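Local coordinates for antigen MTB48, Mycobacterial protein (Mycobacterium smegmatis, PDB 4WJ1), which is secreted through the mycobacterial ESX-1 type VII system and probably takes part in DNA conjugation, at least in the recipient strain, this chain being its PE-PPE part, at residues S44-S47 / K48-S52; G63-E66 / G67-A71; E190-A193 / E194-R198; S200-W203 / A204-A208. One frame throughout, in Å; residues are numbered along the deposited sequence.

Interaction 1. Residues S44-S47 / K48-S52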
# COMPACT_ATOMS: atom_id res chain seq x y z
N SER A 44 -7.29 14.84 13.29
CA SER A 44 -8.22 13.79 12.96
C SER A 44 -7.92 13.30 11.57
O SER A 44 -7.69 12.10 11.37
CB SER A 44 -9.66 14.29 13.04
OG SER A 44 -10.53 13.34 12.44
N VAL A 45 -7.89 14.22 10.60
CA VAL A 45 -7.59 13.85 9.22
C VAL A 45 -6.21 13.21 9.14
O VAL A 45 -6.03 12.18 8.50
CB VAL A 45 -7.68 15.07 8.29
CG1 VAL A 45 -7.16 14.72 6.90
CG2 VAL A 45 -9.11 15.55 8.21
N TYR A 46 -5.24 13.81 9.81
CA TYR A 46 -3.89 13.25 9.86
C TYR A 46 -3.83 11.80 10.33
O TYR A 46 -3.19 10.96 9.71
CB TYR A 46 -3.01 14.09 10.77
CG TYR A 46 -1.67 13.48 11.03
CD1 TYR A 46 -0.64 13.56 10.08
CD2 TYR A 46 -1.41 12.85 12.24
CE1 TYR A 46 0.61 13.01 10.33
CE2 TYR A 46 -0.17 12.28 12.49
CZ TYR A 46 0.83 12.38 11.54
OH TYR A 46 2.06 11.82 11.81
N SER A 47 -4.48 11.51 11.45
CA SER A 47 -4.38 10.19 12.03
C SER A 47 -5.06 9.18 11.10
O SER A 47 -4.69 8.00 11.08
CB SER A 47 -5.00 10.17 13.42
OG SER A 47 -6.39 10.42 13.35
N LYS A 48 -6.04 9.65 10.32
CA LYS A 48 -6.69 8.79 9.33
C LYS A 48 -5.72 8.43 8.22
O LYS A 48 -5.55 7.25 7.90
CB LYS A 48 -7.93 9.47 8.74
CG LYS A 48 -9.06 9.60 9.75
CD LYS A 48 -10.36 10.09 9.15
CE LYS A 48 -11.44 10.17 10.22
NZ LYS A 48 -12.76 10.57 9.68
N LEU A 49 -5.07 9.43 7.65
CA LEU A 49 -4.11 9.18 6.58
C LEU A 49 -2.98 8.29 7.05
O LEU A 49 -2.52 7.43 6.31
CB LEU A 49 -3.55 10.48 6.03
CG LEU A 49 -4.55 11.31 5.25
CD1 LEU A 49 -3.98 12.71 4.98
CD2 LEU A 49 -4.90 10.62 3.95
N MSE A 50 -2.52 8.49 8.28
CA MSE A 50 -1.44 7.66 8.80
C MSE A 50 -1.93 6.21 8.95
O MSE A 50 -1.18 5.26 8.72
CB MSE A 50 -0.94 8.19 10.15
CG MSE A 50 -0.24 9.54 10.09
SE MSE A 50 1.14 9.71 8.70
CE MSE A 50 0.01 10.61 7.38
N ALA A 51 -3.19 6.06 9.34
CA ALA A 51 -3.74 4.73 9.57
C ALA A 51 -3.84 3.98 8.25
O ALA A 51 -3.50 2.81 8.16
CB ALA A 51 -5.09 4.81 10.26
N SER A 52 -4.30 4.67 7.22
CA SER A 52 -4.33 4.10 5.88
C SER A 52 -2.94 3.72 5.41
O SER A 52 -2.75 2.63 4.89
CB SER A 52 -4.98 5.08 4.91
OG SER A 52 -6.37 5.20 5.17
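Y46 and M50, one turn apart on helix 40-96, make the main aromatic contact. M50 is a selenomethionine, and its CG sits over one face of the tyrosine ring, 3.6 Å from the Y46 centroid and 21° off the normal. The closest pair is M50 CG and Y46 CZ at 3.4 Å, so this CH-pi contact is displaced toward the hydroxyl end. Beyond CG the chain bends (chi2 -48°), bringing M50 SE obliquely to within 3.7 Å of Y46 CE1, a Met-aromatic contact. On the tyrosine, CG anti to the backbone N (chi1 172°) brings the ring up to the next turn, and its OH is tied by a hydrogen bond to A33 O.

The apolar contact of V45 CG1 with L49 CD1 is looser, at 4.2 Å. K48 lays its extended aliphatic chain against the S44 carbonyl, with K48 CG 3.3 Å from S44 O.

Among the polar contacts, the backbone bonds run i to i+4. M50 N meets Y46 O at 2.9 Å, and A51 N likewise bonds S47 O. S47 OG has two acceptors within reach, S44 O and A43 O, for its one proton.

M156 of helix 154-178 touches Y46, L49 and M50, and F159 adds to M50. From helix 187-230, F220 packs on V45 and L49, and L213 and E216 also reach L49.

Interaction 2. Residues G63-E66 / G67-A71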
# COMPACT_ATOMS: atom_id res chain seq x y z
N GLY A 63 1.81 -9.11 0.86
CA GLY A 63 2.06 -9.30 -0.55
C GLY A 63 3.42 -9.93 -0.80
O GLY A 63 3.53 -10.90 -1.54
N ASP A 64 4.44 -9.37 -0.17
CA ASP A 64 5.79 -9.93 -0.23
C ASP A 64 5.81 -11.41 0.13
O ASP A 64 6.50 -12.20 -0.50
CB ASP A 64 6.73 -9.18 0.71
CG ASP A 64 7.01 -7.74 0.25
OD1 ASP A 64 6.79 -7.43 -0.94
OD2 ASP A 64 7.48 -6.93 1.08
N ARG A 65 5.04 -11.78 1.15
CA ARG A 65 5.01 -13.15 1.63
C ARG A 65 4.52 -14.04 0.49
O ARG A 65 5.10 -15.08 0.21
CB ARG A 65 4.12 -13.27 2.86
CG ARG A 65 3.86 -14.71 3.28
CD ARG A 65 5.16 -15.47 3.44
NE ARG A 65 5.95 -14.99 4.58
CZ ARG A 65 5.65 -15.22 5.85
NH1 ARG A 65 4.57 -15.92 6.16
NH2 ARG A 65 6.42 -14.75 6.81
N GLU A 66 3.46 -13.60 -0.17
CA GLU A 66 2.89 -14.33 -1.28
C GLU A 66 3.85 -14.53 -2.44
O GLU A 66 3.86 -15.60 -3.07
CB GLU A 66 1.63 -13.63 -1.74
CG GLU A 66 0.54 -13.73 -0.66
CD GLU A 66 0.30 -15.17 -0.12
OE1 GLU A 66 0.56 -16.17 -0.86
OE2 GLU A 66 -0.14 -15.30 1.05
N GLY A 67 4.67 -13.53 -2.72
CA GLY A 67 5.63 -13.64 -3.80
C GLY A 67 6.60 -14.75 -3.45
O GLY A 67 6.93 -15.59 -4.29
N GLU A 68 7.01 -14.78 -2.19
CA GLU A 68 7.92 -15.81 -1.71
C GLU A 68 7.27 -17.18 -1.72
O GLU A 68 7.95 -18.18 -1.91
CB GLU A 68 8.39 -15.47 -0.30
CG GLU A 68 9.20 -14.19 -0.24
CD GLU A 68 9.29 -13.63 1.16
OE1 GLU A 68 9.59 -12.42 1.29
OE2 GLU A 68 9.05 -14.40 2.12
N ARG A 69 5.95 -17.24 -1.51
CA ARG A 69 5.25 -18.51 -1.50
C ARG A 69 5.15 -19.09 -2.91
O ARG A 69 5.36 -20.28 -3.10
CB ARG A 69 3.86 -18.36 -0.88
CG ARG A 69 3.90 -17.94 0.57
CD ARG A 69 2.53 -17.96 1.23
NE ARG A 69 2.03 -19.32 1.30
CZ ARG A 69 1.06 -19.80 0.53
NH1 ARG A 69 0.46 -19.02 -0.36
NH2 ARG A 69 0.67 -21.06 0.67
N ILE A 70 4.87 -18.23 -3.88
CA ILE A 70 4.86 -18.66 -5.27
C ILE A 70 6.23 -19.17 -5.66
O ILE A 70 6.35 -20.20 -6.32
CB ILE A 70 4.43 -17.53 -6.22
CG1 ILE A 70 2.99 -17.12 -5.92
CG2 ILE A 70 4.60 -17.95 -7.68
CD1 ILE A 70 2.42 -16.18 -6.95
N ALA A 71 7.28 -18.47 -5.23
CA ALA A 71 8.65 -18.91 -5.51
C ALA A 71 8.88 -20.30 -4.96
O ALA A 71 9.46 -21.15 -5.61
CB ALA A 71 9.67 -17.94 -4.93
O HOH W 1 7.83 -12.83 3.98
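E66 and R69, three residues apart on helix 40-96, form a buried salt bridge. R69 NH1 donates to E66 OE1 at 2.9 Å, with an N-H...O angle of 157°. The oxygen lies in the guanidinium plane and uses its syn lone pair, although the carboxylate and guanidinium planes are turned 67° apart. The two chains run side by side in the same direction. Bends at chi2 of E66 (-50°) and chi3 of R69 bring their ends together, and R69 CD rests 3.4 Å from E66 OE1.

A second charged pair is joined through water. R65 NE and E68 OE2 are 4.0 Å apart, beyond a salt bridge, and the bridging water accepts from R65 NE at 2.9 Å and donates to E68 OE2 at 2.7 Å. The side chains of R65 and R69 meet through their aliphatic parts, R65 CD against R69 CG.

Beneath these side chains run regular i to i+4 bonds, among them I70 N to E66 O at 2.9 Å. The turn belongs to the long PE-domain helix, which packs lengthwise against the PPE helix 187-230 in the elongated PE-PPE bundle. Here I70 meets Q196 and L199.

Further out, E66 OE2 is held by S285 OG, while R69 NE gives to P117 O and R69 NH1 also to I286 O. This polar setting would probably keep both E66 and R69 charged. R65 NH1 bonds G118 O, and D64 OD2 forms a salt bridge with R26.

Interaction 3. Residues E190-A193 / E194-R198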
# COMPACT_ATOMS: atom_id res chain seq x y z
N GLU A 190 -0.10 -24.02 -15.74
CA GLU A 190 -1.25 -23.14 -15.91
C GLU A 190 -1.77 -22.63 -14.57
O GLU A 190 -2.14 -21.46 -14.45
CB GLU A 190 -2.37 -23.85 -16.65
CG GLU A 190 -2.05 -24.14 -18.11
CD GLU A 190 -2.88 -25.28 -18.68
OE1 GLU A 190 -2.41 -25.90 -19.67
OE2 GLU A 190 -3.98 -25.56 -18.16
N THR A 191 -1.79 -23.50 -13.56
CA THR A 191 -2.26 -23.11 -12.23
C THR A 191 -1.36 -22.02 -11.66
O THR A 191 -1.83 -21.03 -11.10
CB THR A 191 -2.28 -24.30 -11.26
OG1 THR A 191 -3.23 -25.28 -11.72
CG2 THR A 191 -2.67 -23.86 -9.86
N CYS A 192 -0.06 -22.20 -11.83
CA CYS A 192 0.90 -21.28 -11.27
C CYS A 192 0.85 -19.94 -12.01
O CYS A 192 0.89 -18.88 -11.37
CB CYS A 192 2.31 -21.88 -11.34
SG CYS A 192 3.51 -20.93 -10.41
N ALA A 193 0.73 -20.00 -13.33
CA ALA A 193 0.57 -18.80 -14.14
C ALA A 193 -0.65 -18.01 -13.68
O ALA A 193 -0.64 -16.78 -13.62
CB ALA A 193 0.46 -19.15 -15.60
N GLU A 194 -1.71 -18.74 -13.35
CA GLU A 194 -2.93 -18.13 -12.85
C GLU A 194 -2.70 -17.43 -11.51
O GLU A 194 -3.19 -16.32 -11.28
CB GLU A 194 -4.03 -19.19 -12.74
CG GLU A 194 -5.39 -18.62 -12.39
CD GLU A 194 -5.88 -17.58 -13.39
OE1 GLU A 194 -5.47 -17.64 -14.56
OE2 GLU A 194 -6.68 -16.70 -12.98
N ALA A 195 -1.94 -18.07 -10.63
CA ALA A 195 -1.67 -17.55 -9.31
C ALA A 195 -0.86 -16.28 -9.46
O ALA A 195 -1.10 -15.27 -8.79
CB ALA A 195 -0.93 -18.58 -8.46
N GLN A 196 0.08 -16.34 -10.39
CA GLN A 196 0.94 -15.21 -10.68
C GLN A 196 0.14 -14.06 -11.23
O GLN A 196 0.36 -12.91 -10.87
CB GLN A 196 2.02 -15.62 -11.65
CG GLN A 196 3.07 -16.51 -11.04
CD GLN A 196 4.06 -16.95 -12.09
OE1 GLN A 196 4.41 -16.18 -12.98
NE2 GLN A 196 4.50 -18.21 -12.02
N ARG A 197 -0.80 -14.36 -12.12
CA ARG A 197 -1.64 -13.32 -12.68
C ARG A 197 -2.42 -12.63 -11.57
O ARG A 197 -2.61 -11.42 -11.60
CB ARG A 197 -2.58 -13.88 -13.73
CG ARG A 197 -3.36 -12.80 -14.46
CD ARG A 197 -4.62 -13.36 -15.12
NE ARG A 197 -5.51 -14.02 -14.17
CZ ARG A 197 -6.22 -13.39 -13.23
NH1 ARG A 197 -6.14 -12.06 -13.07
NH2 ARG A 197 -7.00 -14.10 -12.42
N ARG A 198 -2.86 -13.40 -10.59
CA ARG A 198 -3.60 -12.83 -9.48
C ARG A 198 -2.72 -11.89 -8.69
O ARG A 198 -3.13 -10.78 -8.37
CB ARG A 198 -4.16 -13.91 -8.57
CG ARG A 198 -5.26 -14.72 -9.21
CD ARG A 198 -6.03 -15.52 -8.18
NE ARG A 198 -6.85 -16.53 -8.83
CZ ARG A 198 -6.46 -17.79 -8.98
NH1 ARG A 198 -5.27 -18.15 -8.51
NH2 ARG A 198 -7.25 -18.68 -9.60
O HOH W 2 -4.18 -20.81 -8.97
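E194 touches the preceding turn of helix 187-230 at the root of its side chain, where CB lies 3.3 Å from T191 O and close to E190 O as well. With CG anti to the backbone N (chi1 -173°), the chain then leads away from residues 190-193 and toward the arginines that follow. E194 CG lies over one face of the R198 guanidinium, offset toward its rim. A bend at chi2 (58°) carries the carboxylate across to R197, whose guanidinium edge it meets in plane. At the tip, E194 OE2 is gripped side-on by two nitrogens: R197 NH2 at 2.7 Å and the longer R197 NE at 3.2 Å. Both N-H groups come from the same face of the carboxylate, clear of its plane. R198 NH2, 4.0 Å from E194 OE2, adds a long charge-charge term, with no N-H aimed at the oxygen.

Backbone bonds join the turns, such as Q196 N to C192 O at 2.8 Å. R198 also reaches back: its NH1 gives to a water at 2.9 Å, which in turn donates to T191 O. On the buried side of the helix, C192 and Q196 both pack on I74 of helix 40-96.

One glutamate facing two arginines would probably stay ionised. Two N-H donors of R197 share a single oxygen, the NH2 bond being the shorter, which would fix the carboxylate beside that guanidinium; R197 and R198 are exposed, so the pairing lies on the outer surface.

Interaction 4. Residues S200-W203 / A204-A208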
# COMPACT_ATOMS: atom_id res chain seq x y z
N SER A 200 0.22 -10.54 -9.53
CA SER A 200 0.61 -9.45 -10.41
C SER A 200 -0.50 -8.39 -10.53
O SER A 200 -0.24 -7.20 -10.47
CB SER A 200 0.96 -9.99 -11.79
OG SER A 200 0.76 -9.01 -12.78
N THR A 201 -1.73 -8.83 -10.69
CA THR A 201 -2.83 -7.90 -10.83
C THR A 201 -3.09 -7.18 -9.51
O THR A 201 -3.49 -6.02 -9.49
CB THR A 201 -4.08 -8.64 -11.30
OG1 THR A 201 -3.97 -8.81 -12.71
CG2 THR A 201 -5.35 -7.88 -11.02
N TRP A 202 -2.83 -7.87 -8.41
CA TRP A 202 -3.10 -7.32 -7.11
C TRP A 202 -2.09 -6.21 -6.79
O TRP A 202 -2.44 -5.18 -6.23
CB TRP A 202 -3.05 -8.42 -6.06
CG TRP A 202 -3.15 -7.94 -4.66
CD1 TRP A 202 -4.29 -7.74 -3.95
CD2 TRP A 202 -2.07 -7.64 -3.79
NE1 TRP A 202 -3.99 -7.32 -2.67
CE2 TRP A 202 -2.62 -7.24 -2.55
CE3 TRP A 202 -0.68 -7.65 -3.93
CZ2 TRP A 202 -1.84 -6.88 -1.46
CZ3 TRP A 202 0.10 -7.29 -2.84
CH2 TRP A 202 -0.48 -6.91 -1.62
N TRP A 203 -0.84 -6.42 -7.17
CA TRP A 203 0.18 -5.41 -6.99
C TRP A 203 -0.22 -4.13 -7.73
O TRP A 203 -0.07 -3.04 -7.19
CB TRP A 203 1.53 -5.92 -7.47
CG TRP A 203 2.26 -6.67 -6.41
CD1 TRP A 203 2.73 -7.94 -6.49
CD2 TRP A 203 2.63 -6.19 -5.10
NE1 TRP A 203 3.36 -8.29 -5.32
CE2 TRP A 203 3.31 -7.24 -4.45
CE3 TRP A 203 2.45 -4.97 -4.42
CZ2 TRP A 203 3.81 -7.11 -3.15
CZ3 TRP A 203 2.94 -4.86 -3.13
CH2 TRP A 203 3.62 -5.91 -2.51
N ALA A 204 -0.73 -4.27 -8.94
CA ALA A 204 -1.21 -3.12 -9.68
C ALA A 204 -2.36 -2.44 -8.94
O ALA A 204 -2.46 -1.22 -8.93
CB ALA A 204 -1.64 -3.52 -11.05
N ASP A 205 -3.23 -3.23 -8.31
CA ASP A 205 -4.29 -2.65 -7.49
C ASP A 205 -3.70 -1.92 -6.29
O ASP A 205 -4.16 -0.84 -5.91
CB ASP A 205 -5.28 -3.72 -7.01
CG ASP A 205 -5.98 -4.43 -8.16
OD1 ASP A 205 -5.92 -3.90 -9.29
OD2 ASP A 205 -6.59 -5.51 -7.94
N MSE A 206 -2.66 -2.50 -5.70
CA MSE A 206 -1.99 -1.87 -4.59
C MSE A 206 -1.39 -0.53 -5.03
O MSE A 206 -1.42 0.45 -4.29
CB MSE A 206 -0.92 -2.80 -4.03
CG MSE A 206 -1.50 -3.94 -3.21
SE MSE A 206 -2.86 -3.36 -1.93
CE MSE A 206 -4.45 -3.93 -2.92
N GLY A 207 -0.86 -0.48 -6.26
CA GLY A 207 -0.39 0.77 -6.84
C GLY A 207 -1.52 1.78 -6.92
O GLY A 207 -1.37 2.93 -6.55
N ALA A 208 -2.68 1.35 -7.39
CA ALA A 208 -3.82 2.25 -7.51
C ALA A 208 -4.25 2.77 -6.16
O ALA A 208 -4.74 3.91 -6.07
CB ALA A 208 -4.98 1.54 -8.19
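W202 O accepts from M206 N at 2.7 Å, and W203 O from G207 N at 2.8 Å, both at N-H...O angles of 154°; these are the shortest backbone bonds between the two turns. T201 O takes D205 N, whereas the bond from A204 N to S200 O is weak at 3.3 Å. The indole N-H of W202 leaves the helix altogether and bonds G281 O in the C-terminal loop.

D205 folds its carboxylate back over the preceding turn, so that D205 OD1 comes within 3.2 Å of T201 O. Both atoms are acceptors, and the approach is no bond.

The packing is centred on the tryptophans. M206, a selenomethionine, sets CG over the six-membered ring of W202, 3.4 Å from its centroid and only 10° off the normal. Bends at chi2 and chi3 then curl the chain along the indole: M206 SE lies obliquely, 3.7 Å from W202 CZ2, and the methyl M206 CE reaches W202 NE1 at 3.4 Å. The indole of W202 turns an edge to its neighbour, CZ3 standing 3.4 Å above the centre of the W203 ring. M206 CB also brushes W203.

Outside the helix, W203 meets H173 edge-to-face and lies against F177, both of helix 154-178, while T59 of helix 40-96 touches W202 and M206. A Met-aromatic i to i+4 pair beside paired tryptophans thus fills the junction of three long helices in the PE-PPE bundle of EspB.

Interactions 1 and 2 share helix 40-96 of the PE domain, while 3 and 4 follow one another on helix 187-230 of the PPE domain. Interaction 2 touches both of the latter, through I70 on Q196 and with G63 CA 3.6 Å from W202 CZ3, the glycine letting the indole close in. Interaction 1 stands apart, its centre about 22 Å from that of interaction 4, yet both set a selenomethionine on an aromatic ring. Interaction 4 buries its tryptophans and M206 and leaves D205 exposed; interaction 1 is partly buried, with V45 and L49 inward. Of the charged contacts, the E66-R69 bridge is buried under loops, whereas the E194 cluster of interaction 3 lies on the outer surface.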